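Aldo-keto reductase family 1, member B4 (Aldose reductase) (Schistosoma japonicum, PDB 4HBK) probably catalyses the NADP-dependent reduction of aldehydes, including aldoses, to alcohols as a member of the aldo/keto reductase family. Local coordinates at residues 198-201 with 202-206. Residues are numbered along the deposited sequence; the frame is centred on the assembly and turned at random.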
loop_
_atom_site.group_PDB
_atom_site.type_symbol
_atom_site.label_atom_id
_atom_site.label_comp_id
_atom_site.label_asym_id
_atom_site.label_seq_id
_atom_site.Cartn_x
_atom_site.Cartn_y
_atom_site.Cartn_z
ATOM N N ARG A 198 2.238 14.832 11.086
ATOM C CA ARG A 198 1.602 16.149 11.020
ATOM C C ARG A 198 0.373 16.100 10.122
ATOM O O ARG A 198 -0.704 16.561 10.492
ATOM C CB ARG A 198 2.605 17.152 10.428
ATOM C CG ARG A 198 2.493 18.595 10.889
ATOM C CD ARG A 198 3.130 19.555 9.859
ATOM N NE ARG A 198 2.250 19.699 8.693
ATOM C CZ ARG A 198 2.561 19.372 7.435
ATOM N NH1 ARG A 198 3.762 18.884 7.127
ATOM N NH2 ARG A 198 1.657 19.537 6.475
ATOM N N GLN A 199 0.553 15.530 8.935
ATOM C CA GLN A 199 -0.496 15.497 7.924
ATOM C C GLN A 199 -1.642 14.580 8.338
ATOM O O GLN A 199 -2.809 14.888 8.110
ATOM C CB GLN A 199 0.094 15.076 6.577
ATOM C CG GLN A 199 1.044 16.113 5.994
ATOM C CD GLN A 199 1.849 15.568 4.836
ATOM O OE1 GLN A 199 2.212 14.390 4.820
ATOM N NE2 GLN A 199 2.137 16.418 3.856
ATOM N N ILE A 200 -1.313 13.456 8.957
ATOM C CA ILE A 200 -2.341 12.566 9.490
ATOM C C ILE A 200 -3.123 13.250 10.628
ATOM O O ILE A 200 -4.350 13.213 10.660
ATOM C CB ILE A 200 -1.725 11.244 9.984
ATOM C CG1 ILE A 200 -1.021 10.530 8.827
ATOM C CG2 ILE A 200 -2.803 10.366 10.652
ATOM C CD1 ILE A 200 -0.145 9.349 9.247
ATOM N N GLN A 201 -2.402 13.880 11.554
ATOM C CA GLN A 201 -3.033 14.639 12.629
ATOM C C GLN A 201 -4.106 15.551 12.058
ATOM O O GLN A 201 -5.242 15.540 12.512
ATOM C CB GLN A 201 -1.999 15.460 13.408
ATOM C CG GLN A 201 -1.199 14.641 14.431
ATOM C CD GLN A 201 -0.035 15.422 15.048
ATOM O OE1 GLN A 201 0.658 16.175 14.364
ATOM N NE2 GLN A 201 0.181 15.240 16.344
ATOM N N ASN A 202 -3.746 16.323 11.040
ATOM C CA ASN A 202 -4.672 17.262 10.426
ATOM C C ASN A 202 -5.902 16.586 9.830
ATOM O O ASN A 202 -7.015 17.088 9.970
ATOM C CB ASN A 202 -3.977 18.086 9.345
ATOM C CG ASN A 202 -4.936 19.013 8.623
ATOM O OD1 ASN A 202 -5.425 19.979 9.204
ATOM N ND2 ASN A 202 -5.209 18.726 7.353
ATOM N N ILE A 203 -5.702 15.464 9.145
ATOM C CA ILE A 203 -6.828 14.706 8.602
ATOM C C ILE A 203 -7.763 14.275 9.739
ATOM O O ILE A 203 -8.986 14.412 9.640
ATOM C CB ILE A 203 -6.358 13.446 7.827
ATOM C CG1 ILE A 203 -5.807 13.819 6.447
ATOM C CG2 ILE A 203 -7.502 12.450 7.686
ATOM C CD1 ILE A 203 -6.873 14.197 5.465
ATOM N N LEU A 204 -7.181 13.760 10.819
ATOM C CA LEU A 204 -7.973 13.254 11.943
ATOM C C LEU A 204 -8.702 14.369 12.684
ATOM O O LEU A 204 -9.764 14.149 13.270
ATOM C CB LEU A 204 -7.092 12.491 12.938
ATOM C CG LEU A 204 -6.641 11.084 12.560
ATOM C CD1 LEU A 204 -5.533 10.651 13.495
ATOM C CD2 LEU A 204 -7.824 10.134 12.644
ATOM N N GLU A 205 -8.118 15.558 12.662
ATOM C CA GLU A 205 -8.702 16.719 13.320
ATOM C C GLU A 205 -9.949 17.228 12.584
ATOM O O GLU A 205 -10.826 17.841 13.188
ATOM C CB GLU A 205 -7.656 17.837 13.444
ATOM C CG GLU A 205 -7.469 18.388 14.859
ATOM C CD GLU A 205 -8.655 19.230 15.332
ATOM O OE1 GLU A 205 -9.665 18.650 15.796
ATOM O OE2 GLU A 205 -8.575 20.478 15.240
ATOM N N HIS A 206 -10.030 16.969 11.281
ATOM C CA HIS A 206 -11.112 17.533 10.470
ATOM C C HIS A 206 -12.137 16.508 10.018
ATOM O O HIS A 206 -13.213 16.871 9.549
ATOM C CB HIS A 206 -10.550 18.202 9.213
ATOM C CG HIS A 206 -9.889 19.520 9.466
ATOM N ND1 HIS A 206 -8.540 19.641 9.728
ATOM C CD2 HIS A 206 -10.389 20.779 9.482
ATOM C CE1 HIS A 206 -8.239 20.916 9.903
ATOM N NE2 HIS A 206 -9.343 21.627 9.755
HETATM O O HOH W 1 -2.948 17.010 6.300
#
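Asn202 N donates to Arg198 O one turn back on helix 197-206, which joins parallel strands 187-193 and 213-217 in a beta-alpha-beta crossover of the (beta/alpha)8 barrel typical of aldo/keto reductases. Four successive i to i+4 backbone bonds build the segment; that from Leu204 N to Ile200 O is 2.9 Å. From Asn202, CB lies 3.6 Å from Gln199 O, and CG, anti to the backbone N (chi1 176°), leads away from the preceding turn. At the tip, the two hydrogens of ND2 allow one bond to Glu172 OE1 of helix 171-183 and another, 3.0 Å long, to a water, so an amide NH2 suits the place. That water donates in turn to Gln199 O, which also accepts the backbone hydrogen bond of Ile203 N. On the face toward helix 225-233, Ile200 and Leu204 lie side by side and point the same way, CG2 of Ile200 being 4.0 Å from CD1 of Leu204; their hydrocarbon branches suit a face covered by the side chain of Tyr230. In the last turn His206 folds back, its ND1 donating in the ring plane to Asn202 O at 3.0 Å, with an N-H...O angle of 165°.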